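Local coordinates for TetR-family transcriptional regulator (Streptomyces coelicolor, PDB 2G7L), which probably binds operator DNA through a helix-turn-helix and regulates transcription as a dimer, like other TetR-family proteins, at residues P17-R22 and Q47-G52; R22-T27 and A54-Y59; L31-G36 and D72-E77; E65-V70 and H107-R112; S113-R118 and L152-T157. All blocks are in the same frame, centred on the assembly; numbering follows the deposited sequence.

Interaction 1: P17-R22 and Q47-G52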
# COMPACT_ATOMS: atom_id res chain seq x y z
N PRO A 17 14.52 24.73 27.93
CA PRO A 17 13.08 24.31 27.91
C PRO A 17 12.93 22.78 27.89
O PRO A 17 13.80 22.08 27.33
CB PRO A 17 12.51 24.95 26.63
CG PRO A 17 13.49 26.05 26.24
CD PRO A 17 14.86 25.54 26.74
N ALA A 18 11.88 22.26 28.53
CA ALA A 18 11.69 20.80 28.62
C ALA A 18 11.23 20.20 27.27
O ALA A 18 10.41 20.78 26.55
CB ALA A 18 10.72 20.44 29.72
N LEU A 19 11.78 19.03 26.96
CA LEU A 19 11.51 18.37 25.69
C LEU A 19 10.17 17.67 25.84
O LEU A 19 9.95 17.01 26.86
CB LEU A 19 12.60 17.35 25.41
CG LEU A 19 13.03 16.93 24.00
CD1 LEU A 19 12.99 18.05 22.91
CD2 LEU A 19 14.41 16.31 24.09
N SER A 20 9.28 17.81 24.86
CA SER A 20 8.04 17.01 24.87
C SER A 20 7.78 16.42 23.49
O SER A 20 8.36 16.88 22.50
CB SER A 20 6.84 17.85 25.33
OG SER A 20 6.64 18.96 24.47
N ARG A 21 6.88 15.43 23.43
CA ARG A 21 6.42 14.90 22.17
C ARG A 21 5.78 16.03 21.34
O ARG A 21 6.09 16.18 20.15
CB ARG A 21 5.45 13.74 22.38
CG ARG A 21 5.09 13.06 21.03
CD ARG A 21 4.38 11.75 21.13
NE ARG A 21 3.74 11.44 19.84
CZ ARG A 21 4.21 10.56 18.95
NH1 ARG A 21 3.57 10.34 17.80
NH2 ARG A 21 5.30 9.88 19.21
N ARG A 22 4.89 16.82 21.96
CA ARG A 22 4.20 17.87 21.21
C ARG A 22 5.21 18.82 20.55
O ARG A 22 5.05 19.20 19.40
CB ARG A 22 3.27 18.67 22.12
CG ARG A 22 2.61 19.87 21.37
CD ARG A 22 2.17 21.04 22.27
NE ARG A 22 3.28 21.57 23.05
CZ ARG A 22 4.19 22.42 22.59
NH1 ARG A 22 4.14 22.87 21.33
NH2 ARG A 22 5.16 22.80 23.40
N GLN A 47 19.26 18.69 16.14
CA GLN A 47 19.98 19.92 15.92
C GLN A 47 19.03 21.08 16.10
O GLN A 47 19.36 22.05 16.75
CB GLN A 47 20.57 19.94 14.51
CG GLN A 47 21.45 21.15 14.18
CD GLN A 47 21.14 21.74 12.80
OE1 GLN A 47 20.56 22.84 12.70
NE2 GLN A 47 21.50 21.01 11.72
N GLU A 48 17.84 20.97 15.53
CA GLU A 48 16.89 22.07 15.61
C GLU A 48 16.43 22.33 17.06
O GLU A 48 16.07 23.45 17.42
CB GLU A 48 15.71 21.80 14.69
CG GLU A 48 14.85 23.01 14.43
CD GLU A 48 15.52 24.06 13.54
OE1 GLU A 48 16.64 23.84 13.03
OE2 GLU A 48 14.89 25.12 13.35
N LEU A 49 16.46 21.30 17.89
CA LEU A 49 16.03 21.46 19.27
C LEU A 49 17.19 21.63 20.28
O LEU A 49 16.98 21.57 21.50
CB LEU A 49 15.13 20.29 19.67
CG LEU A 49 13.85 20.20 18.82
CD1 LEU A 49 13.15 18.85 18.98
CD2 LEU A 49 12.92 21.31 19.20
N ASP A 50 18.42 21.83 19.76
CA ASP A 50 19.64 21.95 20.59
C ASP A 50 19.77 20.78 21.58
O ASP A 50 20.03 20.99 22.75
CB ASP A 50 19.69 23.30 21.34
CG ASP A 50 19.46 24.54 20.40
OD1 ASP A 50 18.84 25.53 20.88
OD2 ASP A 50 19.89 24.53 19.21
N THR A 51 19.59 19.56 21.09
CA THR A 51 19.72 18.32 21.87
C THR A 51 20.26 17.18 20.95
O THR A 51 20.55 17.41 19.76
CB THR A 51 18.37 17.96 22.54
OG1 THR A 51 18.53 16.83 23.40
CG2 THR A 51 17.32 17.64 21.50
N GLY A 52 20.42 15.96 21.49
CA GLY A 52 20.88 14.82 20.69
C GLY A 52 19.76 13.87 20.28
O GLY A 52 18.71 13.82 20.96

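Interaction 2: R22-T27 and A54-Y59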
# COMPACT_ATOMS: atom_id res chain seq x y z
N ARG A 22 4.89 16.82 21.96
CA ARG A 22 4.20 17.87 21.21
C ARG A 22 5.21 18.82 20.55
O ARG A 22 5.05 19.20 19.40
CB ARG A 22 3.27 18.67 22.12
CG ARG A 22 2.61 19.87 21.37
CD ARG A 22 2.17 21.04 22.27
NE ARG A 22 3.28 21.57 23.05
CZ ARG A 22 4.19 22.42 22.59
NH1 ARG A 22 4.14 22.87 21.33
NH2 ARG A 22 5.16 22.80 23.40
N TRP A 23 6.23 19.24 21.29
CA TRP A 23 7.19 20.23 20.78
C TRP A 23 7.99 19.67 19.61
O TRP A 23 8.18 20.33 18.58
CB TRP A 23 8.11 20.72 21.91
CG TRP A 23 9.16 21.78 21.52
CD1 TRP A 23 9.14 22.67 20.45
CD2 TRP A 23 10.37 22.04 22.23
NE1 TRP A 23 10.27 23.46 20.46
CE2 TRP A 23 11.05 23.08 21.54
CE3 TRP A 23 10.95 21.49 23.39
CZ2 TRP A 23 12.28 23.60 22.01
CZ3 TRP A 23 12.17 22.02 23.85
CH2 TRP A 23 12.81 23.06 23.15
N ILE A 24 8.46 18.45 19.79
CA ILE A 24 9.21 17.71 18.74
C ILE A 24 8.44 17.62 17.45
O ILE A 24 8.98 17.89 16.34
CB ILE A 24 9.56 16.30 19.26
CG1 ILE A 24 10.56 16.42 20.40
CG2 ILE A 24 10.05 15.36 18.09
CD1 ILE A 24 10.64 15.18 21.31
N VAL A 25 7.14 17.29 17.56
CA VAL A 25 6.36 17.12 16.32
C VAL A 25 5.98 18.43 15.70
O VAL A 25 5.98 18.57 14.47
CB VAL A 25 5.25 15.89 16.32
CG1 VAL A 25 5.14 15.13 17.61
CG2 VAL A 25 3.91 16.24 15.68
N ASP A 26 5.73 19.45 16.55
CA ASP A 26 5.38 20.80 16.02
C ASP A 26 6.57 21.31 15.23
O ASP A 26 6.39 21.98 14.23
CB ASP A 26 4.96 21.82 17.15
CG ASP A 26 3.55 21.48 17.81
OD1 ASP A 26 2.83 20.55 17.30
OD2 ASP A 26 3.15 22.19 18.81
N THR A 27 7.78 21.01 15.72
CA THR A 27 9.05 21.36 15.05
C THR A 27 9.22 20.60 13.71
O THR A 27 9.57 21.21 12.67
CB THR A 27 10.26 21.06 15.98
OG1 THR A 27 10.08 21.76 17.21
CG2 THR A 27 11.55 21.53 15.38
N ALA A 54 19.30 10.68 20.79
CA ALA A 54 18.89 9.78 21.89
C ALA A 54 17.72 10.33 22.72
O ALA A 54 16.86 9.58 23.20
CB ALA A 54 20.10 9.46 22.80
N SER A 55 17.71 11.64 22.89
CA SER A 55 16.63 12.32 23.60
C SER A 55 15.30 12.24 22.87
O SER A 55 14.27 12.07 23.49
CB SER A 55 16.99 13.78 23.79
OG SER A 55 18.29 13.87 24.31
N LEU A 56 15.34 12.37 21.55
CA LEU A 56 14.14 12.37 20.74
C LEU A 56 13.54 10.99 20.63
O LEU A 56 12.34 10.87 20.43
CB LEU A 56 14.44 12.88 19.34
CG LEU A 56 15.12 14.22 19.15
CD1 LEU A 56 15.15 14.51 17.68
CD2 LEU A 56 14.40 15.29 19.90
N TYR A 57 14.37 9.96 20.77
CA TYR A 57 13.96 8.57 20.51
C TYR A 57 13.05 8.00 21.57
O TYR A 57 12.39 7.00 21.34
CB TYR A 57 15.18 7.62 20.34
CG TYR A 57 15.86 7.71 18.99
CD1 TYR A 57 17.26 7.80 18.90
CD2 TYR A 57 15.13 7.72 17.82
CE1 TYR A 57 17.90 7.90 17.65
CE2 TYR A 57 15.74 7.81 16.59
CZ TYR A 57 17.12 7.90 16.49
OH TYR A 57 17.71 7.98 15.24
N VAL A 58 13.02 8.63 22.72
CA VAL A 58 12.09 8.24 23.75
C VAL A 58 10.65 8.65 23.39
O VAL A 58 9.69 7.99 23.79
CB VAL A 58 12.53 8.74 25.16
CG1 VAL A 58 13.69 9.68 25.06
CG2 VAL A 58 11.38 9.37 25.95
N TYR A 59 10.52 9.72 22.61
CA TYR A 59 9.22 10.25 22.14
C TYR A 59 8.82 9.64 20.80
O TYR A 59 7.73 9.10 20.67
CB TYR A 59 9.24 11.78 22.09
CG TYR A 59 9.57 12.36 23.43
CD1 TYR A 59 10.83 12.90 23.69
CD2 TYR A 59 8.64 12.33 24.48
CE1 TYR A 59 11.16 13.41 24.93
CE2 TYR A 59 8.96 12.85 25.74
CZ TYR A 59 10.22 13.38 25.96
OH TYR A 59 10.58 13.90 27.20

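Interaction 3: L31-G36 and D72-E77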
# COMPACT_ATOMS: atom_id res chain seq x y z
N LEU A 31 9.57 22.29 10.18
CA LEU A 31 10.68 21.88 9.29
C LEU A 31 10.23 21.38 7.88
O LEU A 31 10.84 21.76 6.86
CB LEU A 31 11.52 20.82 9.97
CG LEU A 31 12.89 20.56 9.39
CD1 LEU A 31 13.67 21.87 9.21
CD2 LEU A 31 13.56 19.64 10.39
N MSE A 32 9.13 20.60 7.82
CA MSE A 32 8.60 20.12 6.55
C MSE A 32 8.10 21.24 5.62
O MSE A 32 8.42 21.27 4.45
CB MSE A 32 7.48 19.11 6.78
CG MSE A 32 6.55 18.94 5.53
SE MSE A 32 5.10 17.81 5.96
CE MSE A 32 3.83 19.33 6.00
N ARG A 33 7.25 22.11 6.15
CA ARG A 33 6.74 23.28 5.45
C ARG A 33 7.83 24.25 4.92
O ARG A 33 7.65 24.88 3.88
CB ARG A 33 5.86 24.06 6.42
CG ARG A 33 4.86 23.22 7.12
CD ARG A 33 3.54 23.52 6.57
NE ARG A 33 2.45 23.01 7.37
CZ ARG A 33 1.48 22.22 6.91
NH1 ARG A 33 1.50 21.80 5.60
NH2 ARG A 33 0.50 21.84 7.74
N ALA A 34 8.93 24.35 5.66
CA ALA A 34 9.98 25.27 5.36
C ALA A 34 10.99 24.65 4.41
O ALA A 34 11.61 25.33 3.57
CB ALA A 34 10.69 25.70 6.68
N GLU A 35 11.17 23.36 4.51
CA GLU A 35 12.32 22.73 3.86
C GLU A 35 12.02 21.45 3.05
O GLU A 35 12.92 20.93 2.37
CB GLU A 35 13.43 22.48 4.90
CG GLU A 35 14.04 23.78 5.50
CD GLU A 35 15.41 23.54 6.09
OE1 GLU A 35 16.33 23.27 5.29
OE2 GLU A 35 15.58 23.58 7.33
N GLY A 36 10.78 20.96 3.13
CA GLY A 36 10.35 19.77 2.38
C GLY A 36 9.74 18.56 3.09
O GLY A 36 8.55 18.22 2.88
N ASP A 72 -0.24 12.53 11.41
CA ASP A 72 -1.32 12.78 12.37
C ASP A 72 -1.70 14.26 12.51
O ASP A 72 -2.86 14.65 12.35
CB ASP A 72 -1.06 12.15 13.72
CG ASP A 72 -2.32 12.09 14.58
OD1 ASP A 72 -2.75 13.17 15.01
OD2 ASP A 72 -2.88 11.00 14.87
N ALA A 73 -0.70 15.10 12.71
CA ALA A 73 -0.90 16.54 12.75
C ALA A 73 -1.73 17.01 11.56
O ALA A 73 -2.72 17.73 11.74
CB ALA A 73 0.50 17.26 12.76
N LEU A 74 -1.35 16.60 10.36
CA LEU A 74 -1.97 17.09 9.09
C LEU A 74 -3.42 16.62 8.91
O LEU A 74 -4.20 17.20 8.14
CB LEU A 74 -1.11 16.66 7.88
CG LEU A 74 0.28 17.32 7.78
CD1 LEU A 74 1.26 16.44 7.08
CD2 LEU A 74 0.21 18.66 7.03
N LEU A 75 -3.79 15.60 9.68
CA LEU A 75 -5.14 15.01 9.66
C LEU A 75 -6.15 15.75 10.52
O LEU A 75 -7.32 15.36 10.59
CB LEU A 75 -5.08 13.53 10.12
CG LEU A 75 -4.98 12.43 9.05
CD1 LEU A 75 -4.50 12.95 7.72
CD2 LEU A 75 -4.15 11.25 9.52
N GLY A 76 -5.70 16.80 11.23
CA GLY A 76 -6.62 17.67 11.95
C GLY A 76 -7.41 18.53 10.97
O GLY A 76 -8.46 19.09 11.32
N GLU A 77 -6.92 18.63 9.74
CA GLU A 77 -7.61 19.43 8.73
C GLU A 77 -8.89 18.71 8.21
O GLU A 77 -9.95 19.36 8.08
CB GLU A 77 -6.67 19.86 7.58
CG GLU A 77 -6.39 18.78 6.51
CD GLU A 77 -5.21 19.12 5.57
OE1 GLU A 77 -4.02 18.82 5.94
OE2 GLU A 77 -5.49 19.64 4.44

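Interaction 4: E65-V70 and H107-R112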
# COMPACT_ATOMS: atom_id res chain seq x y z
N GLU A 65 7.71 6.50 12.68
CA GLU A 65 6.96 7.04 13.81
C GLU A 65 6.90 8.56 13.76
O GLU A 65 5.87 9.17 14.08
CB GLU A 65 7.49 6.57 15.17
CG GLU A 65 7.21 5.04 15.50
CD GLU A 65 5.72 4.63 15.53
OE1 GLU A 65 4.84 5.53 15.70
OE2 GLU A 65 5.40 3.41 15.41
N LEU A 66 7.99 9.15 13.30
CA LEU A 66 8.10 10.62 13.15
C LEU A 66 7.23 11.08 11.96
O LEU A 66 6.49 12.07 12.07
CB LEU A 66 9.57 11.03 12.92
CG LEU A 66 9.87 12.50 12.56
CD1 LEU A 66 9.56 13.40 13.81
CD2 LEU A 66 11.36 12.69 12.07
N HIS A 67 7.33 10.37 10.81
CA HIS A 67 6.42 10.72 9.68
C HIS A 67 4.98 10.50 10.09
O HIS A 67 4.13 11.32 9.76
CB HIS A 67 6.74 9.96 8.39
CG HIS A 67 8.05 10.34 7.78
ND1 HIS A 67 8.58 9.67 6.70
CD2 HIS A 67 8.95 11.30 8.10
CE1 HIS A 67 9.75 10.20 6.38
NE2 HIS A 67 10.00 11.18 7.23
N ALA A 68 4.71 9.43 10.83
CA ALA A 68 3.33 9.14 11.30
C ALA A 68 2.74 10.29 12.18
O ALA A 68 1.58 10.72 11.97
CB ALA A 68 3.28 7.85 12.03
N ALA A 69 3.52 10.76 13.16
CA ALA A 69 3.20 11.97 13.98
C ALA A 69 2.96 13.20 13.12
O ALA A 69 2.02 13.94 13.33
CB ALA A 69 4.36 12.22 14.95
N VAL A 70 3.80 13.43 12.12
CA VAL A 70 3.55 14.56 11.22
C VAL A 70 2.29 14.33 10.42
O VAL A 70 1.54 15.29 10.10
CB VAL A 70 4.74 14.76 10.25
CG1 VAL A 70 4.41 15.80 9.21
CG2 VAL A 70 6.04 15.16 11.08
N HIS A 107 0.93 14.58 0.27
CA HIS A 107 2.16 14.13 0.93
C HIS A 107 2.50 12.62 0.73
O HIS A 107 2.48 11.83 1.71
CB HIS A 107 2.12 14.47 2.41
CG HIS A 107 1.84 15.91 2.69
ND1 HIS A 107 2.83 16.87 2.73
CD2 HIS A 107 0.67 16.56 2.92
CE1 HIS A 107 2.29 18.05 2.97
NE2 HIS A 107 0.98 17.89 3.08
N PRO A 108 2.81 12.22 -0.54
CA PRO A 108 2.89 10.76 -0.83
C PRO A 108 3.86 9.99 -0.02
O PRO A 108 3.59 8.84 0.32
CB PRO A 108 3.16 10.72 -2.35
CG PRO A 108 2.40 11.96 -2.85
CD PRO A 108 2.92 13.00 -1.78
N GLN A 109 4.97 10.62 0.38
CA GLN A 109 5.88 9.97 1.29
C GLN A 109 5.27 9.69 2.65
O GLN A 109 5.63 8.71 3.27
CB GLN A 109 7.18 10.76 1.46
CG GLN A 109 8.20 10.10 2.38
CD GLN A 109 8.54 8.67 1.99
OE1 GLN A 109 8.90 8.42 0.83
NE2 GLN A 109 8.47 7.72 2.96
N LEU A 110 4.32 10.53 3.10
CA LEU A 110 3.59 10.17 4.33
C LEU A 110 2.69 8.94 4.18
O LEU A 110 2.62 8.11 5.10
CB LEU A 110 2.78 11.38 4.89
CG LEU A 110 3.66 12.60 5.32
CD1 LEU A 110 2.76 13.70 5.92
CD2 LEU A 110 4.79 12.17 6.29
N ALA A 111 1.98 8.84 3.05
CA ALA A 111 1.26 7.56 2.67
C ALA A 111 2.25 6.38 2.69
O ALA A 111 1.97 5.37 3.35
CB ALA A 111 0.56 7.65 1.30
N ARG A 112 3.43 6.55 2.04
CA ARG A 112 4.41 5.44 2.01
C ARG A 112 4.83 5.03 3.39
O ARG A 112 4.92 3.82 3.71
CB ARG A 112 5.65 5.79 1.18
CG ARG A 112 5.38 5.81 -0.30
CD ARG A 112 6.52 6.46 -1.09
NE ARG A 112 5.92 7.00 -2.30
CZ ARG A 112 6.57 7.62 -3.28
NH1 ARG A 112 7.89 7.73 -3.25
NH2 ARG A 112 5.91 8.06 -4.33

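Interaction 5: S113-R118 and L152-T157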
# COMPACT_ATOMS: atom_id res chain seq x y z
N SER A 113 5.08 6.01 4.26
CA SER A 113 5.51 5.68 5.61
C SER A 113 4.37 5.17 6.46
O SER A 113 4.58 4.33 7.35
CB SER A 113 6.13 6.92 6.27
OG SER A 113 7.29 7.29 5.56
N ALA A 114 3.16 5.66 6.20
CA ALA A 114 1.95 5.17 6.93
C ALA A 114 1.70 3.63 6.76
O ALA A 114 1.23 2.92 7.67
CB ALA A 114 0.70 6.01 6.54
N LEU A 115 2.16 3.08 5.64
CA LEU A 115 2.15 1.60 5.53
C LEU A 115 3.16 0.93 6.41
O LEU A 115 2.94 -0.17 6.87
CB LEU A 115 2.28 1.11 4.07
CG LEU A 115 1.20 1.66 3.14
CD1 LEU A 115 1.65 1.75 1.70
CD2 LEU A 115 -0.17 0.97 3.25
N VAL A 116 4.28 1.58 6.68
CA VAL A 116 5.25 1.04 7.62
C VAL A 116 4.80 1.24 9.08
O VAL A 116 4.82 0.30 9.90
CB VAL A 116 6.63 1.70 7.41
CG1 VAL A 116 7.68 1.02 8.29
CG2 VAL A 116 7.02 1.61 5.97
N ALA A 117 4.38 2.46 9.43
CA ALA A 117 3.81 2.70 10.79
C ALA A 117 2.66 3.67 10.66
O ALA A 117 2.82 4.74 10.12
CB ALA A 117 4.86 3.20 11.78
N ARG A 118 1.46 3.22 11.07
CA ARG A 118 0.28 4.05 11.00
C ARG A 118 0.37 5.11 12.09
O ARG A 118 0.88 4.82 13.18
CB ARG A 118 -0.99 3.22 11.25
CG ARG A 118 -1.46 2.43 10.04
CD ARG A 118 -2.73 1.74 10.34
NE ARG A 118 -2.52 0.66 11.27
CZ ARG A 118 -3.51 -0.04 11.84
NH1 ARG A 118 -4.78 0.25 11.58
NH2 ARG A 118 -3.20 -1.01 12.70
N LEU A 152 -10.44 -0.11 4.23
CA LEU A 152 -10.71 1.20 3.57
C LEU A 152 -9.56 2.22 3.76
O LEU A 152 -9.22 3.01 2.86
CB LEU A 152 -12.01 1.78 4.11
CG LEU A 152 -13.33 1.15 3.71
CD1 LEU A 152 -14.40 1.54 4.71
CD2 LEU A 152 -13.66 1.48 2.18
N LEU A 153 -8.93 2.20 4.92
CA LEU A 153 -7.82 3.14 5.16
C LEU A 153 -6.57 2.69 4.40
O LEU A 153 -5.90 3.52 3.75
CB LEU A 153 -7.54 3.28 6.69
CG LEU A 153 -8.59 4.14 7.46
CD1 LEU A 153 -8.44 4.09 8.98
CD2 LEU A 153 -8.58 5.54 6.95
N GLN A 154 -6.24 1.41 4.53
CA GLN A 154 -5.07 0.86 3.83
C GLN A 154 -5.16 1.06 2.32
O GLN A 154 -4.18 1.30 1.68
CB GLN A 154 -4.90 -0.62 4.11
CG GLN A 154 -3.50 -1.11 3.62
CD GLN A 154 -3.46 -2.56 3.54
OE1 GLN A 154 -3.04 -3.23 4.46
NE2 GLN A 154 -3.99 -3.10 2.45
N ASP A 155 -6.35 0.96 1.77
CA ASP A 155 -6.59 1.10 0.34
C ASP A 155 -6.31 2.53 -0.13
O ASP A 155 -5.66 2.73 -1.17
CB ASP A 155 -8.03 0.68 0.04
CG ASP A 155 -8.48 0.98 -1.41
OD1 ASP A 155 -7.84 0.43 -2.36
OD2 ASP A 155 -9.46 1.77 -1.57
N ALA A 156 -6.80 3.54 0.60
CA ALA A 156 -6.53 4.92 0.22
C ALA A 156 -5.04 5.22 0.34
O ALA A 156 -4.43 5.83 -0.54
CB ALA A 156 -7.36 5.93 1.09
N THR A 157 -4.46 4.73 1.42
CA THR A 157 -3.05 4.91 1.69
C THR A 157 -2.19 4.27 0.64
O THR A 157 -1.23 4.87 0.20
CB THR A 157 -2.65 4.27 3.04
OG1 THR A 157 -3.56 4.70 4.07
CG2 THR A 157 -1.24 4.63 3.43

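Interaction 1: P17-R22 and Q47-G52
L19 and L49 meet methyl to methyl, their side chains crossing at about a right angle, with CD1 of L19 4.0 Å from CD1 of L49. The other branch of L19 runs a different course: it points at T51, and the two side chains approach tip to tip, CD2 of L19 lying 4.1 Å from CG2 of T51. L19 can serve both partners because its CG stands anti to the backbone N (chi1 -151°), which sends the forked end of the residue toward the turn. A leucine suits this place, since each of its two methyls finds its own apolar neighbour. T51 offers its methyl to L19 and keeps its hydroxyl for S55, so its two branches serve apolar and polar neighbours separately. L49 is buried, and it also rests on W23 and I24 of helix 21-35 and on L56.

The backbone prepares both sides. Helix 42-48 ends in a Schellman motif, with D50 at positive phi and its N 3.2 Å from O of Q47; this is the turn of the helix-turn-helix. On the other segment, S20 is the N-cap of helix 21-35, its OG bonded to W23 N. The chemistry across the contact is purely apolar: between these two segments the hold is packing over about 106 Å², while a probable bond from O of L19 to OH of Y59 helps fix the arm.

Interaction 2: R22-T27 and A54-Y59
I24, in the regular helix 21-35, comes to 7.5 Å, CA to CA, from L56 of a short, weakly bonded helix whose helical torsions continue through 57-59. The contact is carried by one side chain, I24, reaching between two. Its CG1 lies anti to the carbonyl carbon (chi1 -67°), and the chain then extends outward, so that CD1 probes the opposite segment. There CD1 is modelled 3.3 Å from CD1 of Y59, unusually short for two carbons and so doubtful in detail; the approach is oblique to the ring, with the two side chains crossing at about a right angle. CD2 of L56 sits 4.0 Å from CD1 of I24 and just as near its CG1. The long CG1-CD1 arm of isoleucine lets one side chain touch both neighbours.

In TetR-family proteins the first helix packs across the helix-turn-helix, formed here by helices 42-48 and 53-56, and I24 with L56 belongs to that small hydrophobic core; L56 also touches M42 and L45. Y59 is fixed in other ways: CG2 of V58 stands 4.0 Å above the centre of one ring face, and its hydroxyl probably bonds to O of L19.

Two polar side chains of 22-27, R22 and T27, bond within their own helix. O of W23 is gripped by N of T27 at 3.0 Å and by OG1 of T27 at 2.7 Å, the two arriving from opposite faces of the carbonyl plane. One residue earlier, NH1 of R22 forms a salt bridge with OD2 of D26 at 2.8 Å, on the anti side but tilted from the carboxylate plane.

Interaction 3: L31-G36 and D72-E77
The carbonyl oxygen of M32, whose selenomethionine side chain reaches across to L74, receives N of G36 at 2.7 Å and, weakly, N of E35, as helix 21-35 runs out. G36 takes a positive phi (125°) at which a side chain would jam against the preceding carbonyl, so glycine fits there.

Three side chains make the crossing. M32 and L74 come at each other tip to tip, CE of M32 lying 3.8 Å from CD2 of L74 and 4.0 Å from its CD1. The M32 chain sets out with CG anti to the backbone N (chi1 160°) and bends only at its last torsion, which turns the terminal methyl toward the leucine; a long, flexible, apolar residue is well chosen to span segments whose nearest CA atoms are 11.3 Å apart. R33 bends earlier, at chi2 (-107°), and then slides past L74 in the opposite direction. Its NH2 lies 3.3 Å from CD2 of L74, approached obliquely to the guanidinium, so the end of the arginine lies beside the leucine methyl.

Helix 21-35 belongs to the DNA-binding domain, and helix 63-74 leads from that domain into the effector-binding and dimerisation domain of the TetR fold; the contact joins the ends of both. L74 is wedged further by V103 of helix 89-106, and M32 touches H107. R33 is an exposed residue, as suits its charge. The carboxylate of E77 has opposite charge, but its OE1 is 5.7 Å from NH2 of R33, too far for a salt bridge, so any attraction is probably modest. Earlier in the same segment, the carboxylate of D72 bonds to N of Y124.

Interaction 4: E65-V70 and H107-R112
H67 and L110 each hold CG anti to the carbonyl carbon (chi1 -67° and -62°), which turns their side chains into the groove between helices 63-74 and 108-116. CD2 of L110 then rests 3.6 Å from CB of H67, at the root of the imidazole and oblique to its ring, while CD1 of L110 lies 4.2 Å from CG1 of V70. One leucine thus fills the space against two residues a helical turn apart, and a valine, short and branched, fits beside it. L71 and L74 also press on L110.

The polar ends are handled by a third party. NE2 of Q109 approaches the imidazole at its edge, near the ring plane, but ND1 of H67 and NE2 of Q109 are 4.2 Å apart; each is instead hydrogen-bonded to OG of S113. This hydroxyl satisfies the buried histidine nitrogen and probably fixes the turn of its ring.

The axes of the short segments 65-70 and 108-112 approach to 9.5 Å, with 124° between their directions. Packing of the connecting helix, here 63-74, on the C-terminal domain is a feature of the TetR fold, and as in relatives this junction probably couples effector binding to the DNA-binding domain.

Interaction 5: S113-R118 and L152-T157
T157 and L115 form the tight part of this contact, sliding past each other in opposite directions with CG2 of T157 3.8 Å from CD2 of L115. The same methyl is 3.9 Å from CB of A114, whose small side chain allows helices 108-116 and 142-161 to come close, 7.2 Å between the CA atoms of A114 and T157. OG1 of T157 stands beside the backbone N (chi1 -50°), which puts CG2 anti to that N and aims it at these two, while OG1 turns back along its own helix. There it bonds to O of L153 at 2.6 Å, which also accepts N of T157, and Y100 of helix 89-106 is a further partner of the hydroxyl. With a valine in its place, the hydroxyl of Y100 would probably lose its mate and O of L153 would be left with one donor fewer.

The other side is looser. Q154, partly exposed, adds a single touch of its aliphatic stem, CG against CD2 of L115, the chains crossing at about a right angle. R118, also partly exposed, makes no close contact with 152-157; it has a long, weak ion pair with D150 and packs on Y124. L115 packs on L115 of the second subunit too, which places this contact beside the dimer interface. Chemically, threonine gives the bundle a methyl for packing while its buried hydroxyl is paid for by bonds along its own helix and to a neighbouring one.

Overall arrangement
From the N terminus, interaction 1 closes the first loop, bringing the arm before helix 21-35 back onto the turn of the helix-turn-helix. Interaction 2 crosses it, sharing R22, and the two touch, with centres 6 Å apart. Interaction 3 crosses both, carrying the far end of helix 21-35 to the end of helix 63-74. Interaction 4 crosses interaction 3 on helix 63-74 and follows interactions 1 and 2 in series; L74 and L110 join the two contacts. Interaction 5 closes a later loop, tying helix 108-116 to helix 142-161. The chain of contacts thus runs from the DNA-binding domain, through helix 63-74, to the helical bundle beside the second subunit.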